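Local coordinates for type III effector Xcv3220-like C-terminal domain-containing protein (Xanthomonas campestris pv. vesicatoria, PDB 4FC9) that is a leucine-rich-repeat type III effector secreted into plant host cells, whose all-helical C-terminal domain, present here, probably acts as an E3 ubiquitin ligase, at residues K129-G134 with W162-L167; G134-D137 with Q141-Y144. One frame throughout, in Å; residues are numbered along the deposited sequence.

Contact 1. Residues K129-G134 with W162-L167; sequences KSAHLG and WKTREL
A131 and T164 make the whole direct contact, through one hydrogen bond and a light touch of A131 CB on the hydroxyl. A131 lies just past helix 112-129 and is the centre of an inverse gamma turn; the closing bond from H132 N to S130 O is weak. Its carbonyl faces helix 152-171. T164 OG1 donates to A131 O at 2.6 Å, in the carbonyl plane and on a lone pair, with a C=O...donor angle of 144°. The hydroxyl stands beside the backbone N of T164 (chi1 -68°). There it also pairs with Q160 O, one turn back in the helix, so the hydroxyl is held by its own helix and by the loop. H132 follows, and its ND1 accepts the G134 backbone N at 2.9 Å. That bond lies 18° out of the ring plane and ties the imidazole to its own loop. The same ring meets F93 edge-to-face, and T164 also touches F93, so F93 of helix 91-101 touches both segments. L133 packs on M84 and S88 of helix 79-88. This is a loop-to-helix joint in an all-helical bilobal fold, made by a gamma-turn carbonyl that accepts a threonine hydroxyl.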
loop_
_atom_site.group_PDB
_atom_site.type_symbol
_atom_site.label_atom_id
_atom_site.label_comp_id
_atom_site.label_asym_id
_atom_site.label_seq_id
_atom_site.Cartn_x
_atom_site.Cartn_y
_atom_site.Cartn_z
ATOM N N LYS A 129 3.291 7.823 -2.444
ATOM C CA LYS A 129 2.123 8.665 -2.175
ATOM C C LYS A 129 0.803 7.951 -2.458
ATOM O O LYS A 129 -0.207 8.220 -1.811
ATOM C CB LYS A 129 2.179 9.961 -2.994
ATOM C CG LYS A 129 3.245 10.962 -2.566
ATOM C CD LYS A 129 2.966 11.559 -1.199
ATOM C CE LYS A 129 1.698 12.387 -1.194
ATOM N NZ LYS A 129 1.537 13.111 0.096
ATOM N N SER A 130 0.813 7.039 -3.423
ATOM C CA SER A 130 -0.422 6.416 -3.886
ATOM C C SER A 130 -0.526 4.928 -3.548
ATOM O O SER A 130 -1.374 4.221 -4.092
ATOM C CB SER A 130 -0.585 6.628 -5.392
ATOM O OG SER A 130 0.503 6.067 -6.108
ATOM N N ALA A 131 0.328 4.456 -2.644
ATOM C CA ALA A 131 0.288 3.058 -2.215
ATOM C C ALA A 131 -0.762 2.836 -1.134
ATOM O O ALA A 131 -0.463 2.295 -0.070
ATOM C CB ALA A 131 1.654 2.615 -1.724
ATOM N N HIS A 132 -1.992 3.260 -1.407
ATOM C CA HIS A 132 -3.097 3.068 -0.469
ATOM C C HIS A 132 -4.460 3.192 -1.152
ATOM O O HIS A 132 -4.546 3.510 -2.339
ATOM C CB HIS A 132 -2.981 4.015 0.732
ATOM C CG HIS A 132 -3.104 5.464 0.384
ATOM N ND1 HIS A 132 -4.321 6.084 0.208
ATOM C CD2 HIS A 132 -2.165 6.422 0.195
ATOM C CE1 HIS A 132 -4.128 7.360 -0.080
ATOM N NE2 HIS A 132 -2.828 7.589 -0.094
ATOM N N LEU A 133 -5.520 2.928 -0.395
ATOM C CA LEU A 133 -6.865 2.802 -0.950
ATOM C C LEU A 133 -7.650 4.104 -0.941
ATOM O O LEU A 133 -8.840 4.112 -1.232
ATOM C CB LEU A 133 -7.654 1.724 -0.197
ATOM C CG LEU A 133 -7.199 0.273 -0.356
ATOM C CD1 LEU A 133 -7.862 -0.593 0.686
ATOM C CD2 LEU A 133 -7.514 -0.230 -1.754
ATOM N N GLY A 134 -6.986 5.203 -0.618
ATOM C CA GLY A 134 -7.668 6.478 -0.488
ATOM C C GLY A 134 -7.344 7.478 -1.579
ATOM O O GLY A 134 -7.627 8.667 -1.440
ATOM N N TRP A 162 -1.771 -2.706 2.689
ATOM C CA TRP A 162 -1.415 -3.526 3.833
ATOM C C TRP A 162 0.056 -3.330 4.160
ATOM O O TRP A 162 0.414 -3.109 5.314
ATOM C CB TRP A 162 -1.706 -5.003 3.600
ATOM C CG TRP A 162 -1.432 -5.807 4.836
ATOM C CD1 TRP A 162 -2.308 -6.083 5.847
ATOM C CD2 TRP A 162 -0.185 -6.405 5.212
ATOM N NE1 TRP A 162 -1.688 -6.833 6.818
ATOM C CE2 TRP A 162 -0.384 -7.043 6.452
ATOM C CE3 TRP A 162 1.078 -6.472 4.613
ATOM C CZ2 TRP A 162 0.635 -7.738 7.106
ATOM C CZ3 TRP A 162 2.087 -7.163 5.262
ATOM C CH2 TRP A 162 1.860 -7.786 6.495
ATOM N N LYS A 163 0.902 -3.400 3.138
ATOM C CA LYS A 163 2.323 -3.150 3.327
ATOM C C LYS A 163 2.557 -1.747 3.860
ATOM O O LYS A 163 3.315 -1.561 4.806
ATOM C CB LYS A 163 3.096 -3.339 2.027
ATOM C CG LYS A 163 4.559 -2.967 2.156
ATOM C CD LYS A 163 5.415 -3.783 1.218
ATOM C CE LYS A 163 6.023 -2.916 0.143
ATOM N NZ LYS A 163 6.922 -3.711 -0.740
ATOM N N THR A 164 1.889 -0.767 3.259
ATOM C CA THR A 164 2.032 0.633 3.657
ATOM C C THR A 164 1.765 0.850 5.144
ATOM O O THR A 164 2.559 1.483 5.833
ATOM C CB THR A 164 1.111 1.554 2.833
ATOM O OG1 THR A 164 1.564 1.589 1.476
ATOM C CG2 THR A 164 1.129 2.966 3.392
ATOM N N ARG A 165 0.653 0.316 5.639
ATOM C CA ARG A 165 0.281 0.513 7.035
ATOM C C ARG A 165 1.209 -0.254 7.979
ATOM O O ARG A 165 1.477 0.190 9.093
ATOM C CB ARG A 165 -1.198 0.161 7.279
ATOM C CG ARG A 165 -1.534 -1.311 7.163
ATOM C CD ARG A 165 -3.038 -1.556 7.021
ATOM N NE ARG A 165 -3.834 -1.096 8.161
ATOM C CZ ARG A 165 -3.968 -1.759 9.309
ATOM N NH1 ARG A 165 -3.337 -2.910 9.499
ATOM N NH2 ARG A 165 -4.725 -1.263 10.275
ATOM N N GLU A 166 1.725 -1.391 7.523
ATOM C CA GLU A 166 2.672 -2.147 8.329
ATOM C C GLU A 166 4.042 -1.460 8.383
ATOM O O GLU A 166 4.739 -1.535 9.393
ATOM C CB GLU A 166 2.788 -3.593 7.832
ATOM C CG GLU A 166 1.493 -4.396 7.970
ATOM C CD GLU A 166 0.959 -4.420 9.392
ATOM O OE1 GLU A 166 1.742 -4.748 10.309
ATOM O OE2 GLU A 166 -0.236 -4.106 9.592
ATOM N N LEU A 167 4.423 -0.783 7.303
ATOM C CA LEU A 167 5.663 -0.008 7.299
ATOM C C LEU A 167 5.551 1.217 8.213
ATOM O O LEU A 167 6.509 1.583 8.898
ATOM C CB LEU A 167 6.059 0.399 5.875
ATOM C CG LEU A 167 6.538 -0.726 4.948
ATOM C CD1 LEU A 167 6.732 -0.217 3.529
ATOM C CD2 LEU A 167 7.825 -1.358 5.462
#

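Contact 2. Residues G134-D137 with Q141-Y144; sequences GIVD and QFVY
I135 O is gripped from several directions. V143 N donates to it at 3.0 Å, almost straight at 175°, in the carbonyl plane. A water lies 2.7 Å from I135 O and accepts the Y144 backbone N at 2.8 Å, while F142 CA adds a CA-H...O contact. Two residues on, D137 N donates to Q141 O at 2.7 Å. These two backbone bonds flank V136 and F142, which form a single antiparallel bridge as a non-hydrogen-bonded pair. The D137 carboxylate turns back to the opposing backbone because CG sits between the backbone N and the carbonyl carbon (chi1 59°). OD1 accepts Q141 N at 2.9 Å, from well above the carboxylate plane (48°). It also accepts L139 N, which makes an Asx turn, so one oxygen ties down two amides of the bend. A second water links D137 OD2 to F142 O.

Apolar contacts fill in around this frame. V136 CG1 meets F142 CD1 obliquely at 3.6 Å, and G134 O lies at the edge of the same ring. I135 CD1 comes to the edge of the Y144 ring, 3.7 Å from CE2. V143 CG1 sits over the centre of one face of that ring. R89 anchors the loop to the body, through a cation-pi contact with F142 and a bond to Y144 O. The arrangement is that of a small hairpin-like loop: one antiparallel bridge, with an Asx turn at its bend.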
loop_
_atom_site.group_PDB
_atom_site.type_symbol
_atom_site.label_atom_id
_atom_site.label_comp_id
_atom_site.label_asym_id
_atom_site.label_seq_id
_atom_site.Cartn_x
_atom_site.Cartn_y
_atom_site.Cartn_z
ATOM N N GLY A 134 -6.986 5.203 -0.618
ATOM C CA GLY A 134 -7.668 6.478 -0.488
ATOM C C GLY A 134 -7.344 7.478 -1.579
ATOM O O GLY A 134 -7.627 8.667 -1.440
ATOM N N ILE A 135 -6.758 6.995 -2.669
ATOM C CA ILE A 135 -6.372 7.864 -3.771
ATOM C C ILE A 135 -7.578 8.298 -4.599
ATOM O O ILE A 135 -8.612 7.631 -4.616
ATOM C CB ILE A 135 -5.336 7.182 -4.681
ATOM C CG1 ILE A 135 -5.929 5.923 -5.315
ATOM C CG2 ILE A 135 -4.073 6.848 -3.885
ATOM C CD1 ILE A 135 -5.014 5.266 -6.325
ATOM N N VAL A 136 -7.442 9.429 -5.281
ATOM C CA VAL A 136 -8.551 9.989 -6.039
ATOM C C VAL A 136 -8.275 10.021 -7.540
ATOM O O VAL A 136 -7.120 10.025 -7.969
ATOM C CB VAL A 136 -8.929 11.401 -5.528
ATOM C CG1 VAL A 136 -9.496 11.313 -4.118
ATOM C CG2 VAL A 136 -7.723 12.330 -5.569
ATOM N N ASP A 137 -9.341 10.031 -8.336
ATOM C CA ASP A 137 -9.201 10.080 -9.783
ATOM C C ASP A 137 -9.057 11.519 -10.267
ATOM O O ASP A 137 -8.957 12.444 -9.461
ATOM C CB ASP A 137 -10.379 9.382 -10.471
ATOM C CG ASP A 137 -11.729 10.003 -10.123
ATOM O OD1 ASP A 137 -11.790 11.199 -9.774
ATOM O OD2 ASP A 137 -12.742 9.281 -10.213
ATOM N N GLN A 141 -12.549 12.149 -7.175
ATOM C CA GLN A 141 -13.365 11.115 -6.543
ATOM C C GLN A 141 -12.520 9.908 -6.153
ATOM O O GLN A 141 -11.590 9.542 -6.866
ATOM C CB GLN A 141 -14.506 10.693 -7.468
ATOM C CG GLN A 141 -15.402 11.844 -7.883
ATOM C CD GLN A 141 -15.915 12.633 -6.689
ATOM O OE1 GLN A 141 -16.306 12.055 -5.674
ATOM N NE2 GLN A 141 -15.904 13.960 -6.801
ATOM N N PHE A 142 -12.846 9.298 -5.018
ATOM C CA PHE A 142 -12.100 8.144 -4.533
ATOM C C PHE A 142 -12.174 6.999 -5.523
ATOM O O PHE A 142 -13.257 6.619 -5.964
ATOM C CB PHE A 142 -12.614 7.686 -3.170
ATOM C CG PHE A 142 -12.375 8.678 -2.069
ATOM C CD1 PHE A 142 -11.090 9.076 -1.742
ATOM C CD2 PHE A 142 -13.438 9.206 -1.350
ATOM C CE1 PHE A 142 -10.869 9.992 -0.722
ATOM C CE2 PHE A 142 -13.226 10.117 -0.329
ATOM C CZ PHE A 142 -11.943 10.511 -0.013
ATOM N N VAL A 143 -11.014 6.461 -5.873
ATOM C CA VAL A 143 -10.935 5.353 -6.806
ATOM C C VAL A 143 -11.529 4.102 -6.176
ATOM O O VAL A 143 -12.253 3.347 -6.830
ATOM C CB VAL A 143 -9.477 5.087 -7.222
ATOM C CG1 VAL A 143 -9.380 3.840 -8.086
ATOM C CG2 VAL A 143 -8.915 6.292 -7.944
ATOM N N TYR A 144 -11.237 3.900 -4.896
ATOM C CA TYR A 144 -11.678 2.707 -4.186
ATOM C C TYR A 144 -12.663 3.054 -3.079
ATOM O O TYR A 144 -12.420 3.955 -2.279
ATOM C CB TYR A 144 -10.475 1.973 -3.600
ATOM C CG TYR A 144 -9.357 1.773 -4.593
ATOM C CD1 TYR A 144 -9.381 0.714 -5.495
ATOM C CD2 TYR A 144 -8.278 2.647 -4.635
ATOM C CE1 TYR A 144 -8.361 0.532 -6.413
ATOM C CE2 TYR A 144 -7.254 2.475 -5.549
ATOM C CZ TYR A 144 -7.301 1.415 -6.434
ATOM O OH TYR A 144 -6.284 1.239 -7.343
HETATM O O HOH W 1 -9.953 5.748 -3.256
HETATM O O HOH W 2 -13.918 6.907 -9.008
#

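Both contacts use the connection between helix 112-129 and helix 152-171, and they share G134. Contact 1 lies about 3 Å, centre to centre, from the middle of the chain and is partly buried. It joins this connection to a different element, helix 152-171, over a small area. Contact 2 lies about 14 Å out, at the surface, and holds the connection to itself over a much larger area. Its polar groups are mainly backbone amides and carbonyls, a carboxylate and water, whereas contact 1 rests on a single hydroxyl. The two meet directly: S130 CA packs on I135 CG2 at 3.7 Å, and L133 O lies against Y144 CB.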